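Local coordinates for THUMP domain-containing protein (Pyrococcus horikoshii, PDB 1VBK) that is of unproven function but, as a THUMP-domain relative of the thiamine-biosynthesis protein ThiI, probably binds RNA and ATP, at residues V80-E85 with G159-Y164; F109-R114 with I152-M157. All blocks are in the same frame, centred on the assembly; numbering follows the deposited sequence.

Interaction 1. Residues V80-E85 with G159-Y164; sequences VEASLE and GKAYIY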
# COMPACT_ATOMS: atom_id res chain seq x y z
N VAL A 80 -6.03 5.62 -42.23
CA VAL A 80 -5.59 5.61 -43.62
C VAL A 80 -4.24 6.32 -43.74
O VAL A 80 -3.82 7.03 -42.84
CB VAL A 80 -6.60 6.34 -44.54
CG1 VAL A 80 -7.98 5.68 -44.46
CG2 VAL A 80 -6.70 7.82 -44.14
N GLU A 81 -3.57 6.10 -44.87
CA GLU A 81 -2.29 6.75 -45.12
C GLU A 81 -2.58 8.25 -45.12
O GLU A 81 -3.59 8.69 -45.66
CB GLU A 81 -1.75 6.32 -46.49
CG GLU A 81 -1.22 4.90 -46.52
CD GLU A 81 0.17 4.79 -45.91
OE1 GLU A 81 1.13 5.29 -46.53
OE2 GLU A 81 0.30 4.22 -44.80
N ALA A 82 -1.69 9.03 -44.51
CA ALA A 82 -1.89 10.47 -44.42
C ALA A 82 -1.50 11.24 -45.68
O ALA A 82 -0.41 11.79 -45.78
CB ALA A 82 -1.13 11.02 -43.22
N SER A 83 -2.41 11.25 -46.66
CA SER A 83 -2.22 11.99 -47.90
C SER A 83 -3.49 12.81 -48.01
O SER A 83 -4.55 12.35 -47.58
CB SER A 83 -2.10 11.05 -49.11
OG SER A 83 -3.37 10.55 -49.51
N LEU A 84 -3.41 14.01 -48.57
CA LEU A 84 -4.61 14.84 -48.67
C LEU A 84 -5.71 14.11 -49.43
O LEU A 84 -6.87 14.15 -49.02
CB LEU A 84 -4.28 16.18 -49.36
CG LEU A 84 -5.41 17.22 -49.35
CD1 LEU A 84 -5.93 17.41 -47.93
CD2 LEU A 84 -4.89 18.54 -49.91
N GLU A 85 -5.35 13.44 -50.51
CA GLU A 85 -6.31 12.69 -51.32
C GLU A 85 -7.09 11.67 -50.48
O GLU A 85 -8.32 11.62 -50.53
CB GLU A 85 -5.60 11.97 -52.46
CG GLU A 85 -6.49 11.02 -53.25
CD GLU A 85 -5.72 10.18 -54.25
OE1 GLU A 85 -4.76 9.49 -53.83
OE2 GLU A 85 -6.07 10.20 -55.44
N GLY A 159 2.55 9.57 -40.09
CA GLY A 159 2.14 9.13 -41.41
C GLY A 159 0.76 8.49 -41.57
O GLY A 159 0.41 8.06 -42.67
N LYS A 160 -0.00 8.42 -40.49
CA LYS A 160 -1.34 7.85 -40.55
C LYS A 160 -2.36 8.90 -40.16
O LYS A 160 -2.10 9.75 -39.30
CB LYS A 160 -1.48 6.67 -39.58
CG LYS A 160 -0.50 5.52 -39.79
CD LYS A 160 -0.73 4.81 -41.11
CE LYS A 160 0.20 3.62 -41.25
NZ LYS A 160 0.03 2.94 -42.56
N ALA A 161 -3.52 8.86 -40.80
CA ALA A 161 -4.60 9.80 -40.49
C ALA A 161 -5.75 8.98 -39.90
O ALA A 161 -6.11 7.93 -40.43
CB ALA A 161 -5.07 10.52 -41.76
N TYR A 162 -6.30 9.46 -38.80
CA TYR A 162 -7.41 8.78 -38.12
C TYR A 162 -8.61 9.70 -38.27
O TYR A 162 -8.64 10.78 -37.70
CB TYR A 162 -7.06 8.56 -36.65
CG TYR A 162 -5.83 7.71 -36.47
CD1 TYR A 162 -5.91 6.32 -36.50
CD2 TYR A 162 -4.57 8.29 -36.33
CE1 TYR A 162 -4.77 5.52 -36.39
CE2 TYR A 162 -3.41 7.50 -36.22
CZ TYR A 162 -3.53 6.12 -36.26
OH TYR A 162 -2.39 5.34 -36.17
N ILE A 163 -9.60 9.24 -39.03
CA ILE A 163 -10.78 10.04 -39.30
C ILE A 163 -12.03 9.52 -38.60
O ILE A 163 -12.34 8.33 -38.68
CB ILE A 163 -11.00 10.10 -40.82
CG1 ILE A 163 -9.72 10.62 -41.48
CG2 ILE A 163 -12.20 10.98 -41.15
CD1 ILE A 163 -9.78 10.71 -42.99
N TYR A 164 -12.74 10.41 -37.91
CA TYR A 164 -13.92 10.00 -37.17
C TYR A 164 -15.06 11.02 -37.21
O TYR A 164 -14.86 12.19 -37.54
CB TYR A 164 -13.54 9.75 -35.71
CG TYR A 164 -13.02 10.99 -34.99
CD1 TYR A 164 -11.66 11.32 -34.99
CD2 TYR A 164 -13.90 11.84 -34.31
CE1 TYR A 164 -11.20 12.47 -34.32
CE2 TYR A 164 -13.46 12.97 -33.65
CZ TYR A 164 -12.11 13.29 -33.65
OH TYR A 164 -11.70 14.41 -32.97

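Interaction 2. Residues F109-R114 with I152-M157; sequences FRVTAR and IGIEIM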
# COMPACT_ATOMS: atom_id res chain seq x y z
N PHE A 109 -22.03 21.50 -40.27
CA PHE A 109 -20.85 20.74 -39.89
C PHE A 109 -19.59 21.58 -39.69
O PHE A 109 -19.57 22.77 -40.01
CB PHE A 109 -20.53 19.68 -40.95
CG PHE A 109 -19.75 20.21 -42.14
CD1 PHE A 109 -20.34 21.05 -43.08
CD2 PHE A 109 -18.41 19.86 -42.31
CE1 PHE A 109 -19.62 21.53 -44.17
CE2 PHE A 109 -17.67 20.34 -43.41
CZ PHE A 109 -18.28 21.17 -44.34
N ARG A 110 -18.56 20.94 -39.16
CA ARG A 110 -17.26 21.58 -38.99
C ARG A 110 -16.23 20.47 -39.09
O ARG A 110 -16.56 19.29 -38.99
CB ARG A 110 -17.14 22.27 -37.62
CG ARG A 110 -17.01 21.34 -36.42
CD ARG A 110 -16.28 22.07 -35.29
NE ARG A 110 -14.88 22.26 -35.64
CZ ARG A 110 -14.16 23.33 -35.33
NH1 ARG A 110 -14.70 24.33 -34.64
NH2 ARG A 110 -12.89 23.40 -35.71
N VAL A 111 -14.99 20.85 -39.32
CA VAL A 111 -13.90 19.88 -39.39
C VAL A 111 -12.96 20.27 -38.27
O VAL A 111 -12.69 21.45 -38.05
CB VAL A 111 -13.15 19.94 -40.75
CG1 VAL A 111 -12.03 18.90 -40.77
CG2 VAL A 111 -14.12 19.66 -41.90
N THR A 112 -12.47 19.27 -37.55
CA THR A 112 -11.56 19.50 -36.44
C THR A 112 -10.34 18.63 -36.72
O THR A 112 -10.43 17.41 -36.77
CB THR A 112 -12.21 19.10 -35.10
OG1 THR A 112 -13.41 19.86 -34.91
CG2 THR A 112 -11.27 19.37 -33.93
N ALA A 113 -9.19 19.28 -36.92
CA ALA A 113 -7.98 18.55 -37.23
C ALA A 113 -6.87 18.82 -36.23
O ALA A 113 -6.76 19.92 -35.69
CB ALA A 113 -7.50 18.90 -38.64
N ARG A 114 -6.06 17.80 -35.99
CA ARG A 114 -4.93 17.91 -35.07
C ARG A 114 -3.73 17.16 -35.63
O ARG A 114 -3.85 16.00 -36.03
CB ARG A 114 -5.29 17.32 -33.70
CG ARG A 114 -6.28 18.14 -32.88
CD ARG A 114 -5.64 19.41 -32.34
NE ARG A 114 -6.59 20.22 -31.58
CZ ARG A 114 -7.58 20.93 -32.11
NH1 ARG A 114 -7.75 20.94 -33.43
NH2 ARG A 114 -8.40 21.61 -31.33
N ILE A 152 -16.38 16.36 -38.38
CA ILE A 152 -15.42 15.47 -39.01
C ILE A 152 -14.11 15.71 -38.26
O ILE A 152 -13.53 16.79 -38.34
CB ILE A 152 -15.19 15.82 -40.50
CG1 ILE A 152 -16.49 15.61 -41.30
CG2 ILE A 152 -14.08 14.95 -41.08
CD1 ILE A 152 -16.98 14.17 -41.34
N GLY A 153 -13.67 14.70 -37.51
CA GLY A 153 -12.44 14.83 -36.75
C GLY A 153 -11.30 14.15 -37.49
O GLY A 153 -11.49 13.09 -38.09
N ILE A 154 -10.12 14.76 -37.44
CA ILE A 154 -8.96 14.21 -38.13
C ILE A 154 -7.71 14.33 -37.27
O ILE A 154 -7.32 15.43 -36.89
CB ILE A 154 -8.70 14.95 -39.47
CG1 ILE A 154 -9.96 14.89 -40.35
CG2 ILE A 154 -7.50 14.34 -40.19
CD1 ILE A 154 -9.86 15.71 -41.63
N GLU A 155 -7.09 13.20 -36.95
CA GLU A 155 -5.88 13.20 -36.16
C GLU A 155 -4.78 12.56 -36.99
O GLU A 155 -4.94 11.45 -37.49
CB GLU A 155 -6.09 12.44 -34.85
CG GLU A 155 -7.04 13.16 -33.89
CD GLU A 155 -7.12 12.50 -32.52
OE1 GLU A 155 -6.16 11.81 -32.13
OE2 GLU A 155 -8.15 12.70 -31.84
N ILE A 156 -3.67 13.27 -37.16
CA ILE A 156 -2.56 12.75 -37.95
C ILE A 156 -1.39 12.43 -37.03
O ILE A 156 -0.96 13.25 -36.23
CB ILE A 156 -2.12 13.76 -39.02
CG1 ILE A 156 -3.34 14.18 -39.84
CG2 ILE A 156 -1.06 13.13 -39.93
CD1 ILE A 156 -3.04 15.19 -40.92
N MET A 157 -0.87 11.21 -37.17
CA MET A 157 0.22 10.78 -36.31
C MET A 157 1.10 9.78 -37.04
O MET A 157 0.62 8.74 -37.51
CB MET A 157 -0.38 10.15 -35.05
CG MET A 157 0.60 9.56 -34.06
SD MET A 157 -0.24 9.17 -32.51
CE MET A 157 -1.20 7.72 -32.98

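Interaction 1. Residues V80-E85 with G159-Y164
Val80 and Ala161 form an antiparallel hydrogen-bonded pair where strand 71-81 ends beside strand 160-164, in the mixed sheet that runs on from the THUMP domain into the ferredoxin-like strands, 71-81 also pairing with 3-8. Two backbone bonds close the pair: Val80 N to Ala161 O at 2.9 Å, with the donor in the carbonyl plane, and Ala161 N to Val80 O at 2.8 Å, nearly straight at hydrogen. The next bond, Ala82 N to Gly159 O at 3.0 Å, is less regular, its donor standing 45° out of the carbonyl plane. It coincides with the chain's departure from the strand: Ala82 is the centre of an inverse gamma turn, with Ser83 N bonded to Glu81 O, and Ser83 then serves as N-cap of helix 84-102, its OG accepting from Lys86 N.

The closely packed side is apolar. Val80 CG2 lies 4.0 Å from Ala161 CB; with CG1 turned anti to the carbonyl carbon (chi1 -59°), CG2 is the branch directed at Ala161. Ala82 CB lies 4.2 Å from the same Ala161 CB. Helix 84-102 adjoins this face, Thr90 touching Val80 and Ile163, and Ile87 touching Ala161.

The looser side belongs to Glu81 and Lys160, a non-hydrogen-bonded pair whose side chains leave the backbone in diverging directions. Glu81 is exposed and Lys160 partly so. Both chains bend at their second torsion, which brings their charged ends back together as a salt bridge: Lys160 NZ meets Glu81 OE2 at 2.6 Å, nearly in line with the carboxylate C-O bond.

Interaction 2. Residues F109-R114 with I152-M157
Strands 109-114 and 152-157 run parallel, their axes 4.6 Å apart at closest approach and 13° from alignment. The register pairs Val111 with Ile152, Thr112 with Gly153, Ala113 with Ile154 and Arg114 with Glu155. Five backbone hydrogen bonds form the ladder, from Ile152 N to Arg110 O (3.0 Å) through Thr112 N to Ile152 O (2.8 Å) and on to Ile156 N to Arg114 O. Thr112 and Arg114 each give their N-H and C=O to the partner strand, the staggered pattern of parallel pairing. CA-H...O contacts supplement it, the shortest from Ala113 CA to Ile154 O at 3.2 Å.

Val111, Ala113, Ile152 and Ile154 share one face. Val111 CG1, anti to the backbone N (chi1 180°), reaches Ile154 CD1 at 4.0 Å, while the other branch, CG2, lies 4.2 Å from Ile152 CB. Ala113 CB packs on Ile154 CB. Ile87 of helix 84-102 and Val131 of helix 124-138 both touch Ile154.

Thr112, Arg114 and Glu155 occupy the other face. Thr112 OG1 is hydrogen-bonded to Glu151. Arg114 turns back on its own strand, NH1 reaching Ala113 O at 2.7 Å: the acceptor lies in the guanidinium plane, but the donor stands 47° out of the carbonyl plane. The buried Glu155 carboxylate has a salt bridge at each oxygen, OE2 to Arg7 and OE1 to Arg50. Two arginines, one at each oxygen, would be expected to stabilise the ionised form of this buried carboxylate and to fix its rotation.

Interaction 2 is nested in the chain within the loop closed by interaction 1, and their centres are 10 Å apart. Strands 150-157 and 160-164 are consecutive antiparallel neighbours and join the two contacts: Tyr162 N lies 2.7 Å from Glu155 O, and Gly153 N 2.8 Å from Tyr164 O, both probable hydrogen bonds. Side chains continue the link, with Ala82 CB 3.9 Å from Ile156 CG2. Helix 84-102, which starts at interaction 1, also covers Ile152 of interaction 2 through Ala91 and Phe95. A methylpentanediol, probably from the crystallisation liquor, accompanies interaction 2, hydrogen-bonded to Val111 N; it does not identify an RNA or ATP site.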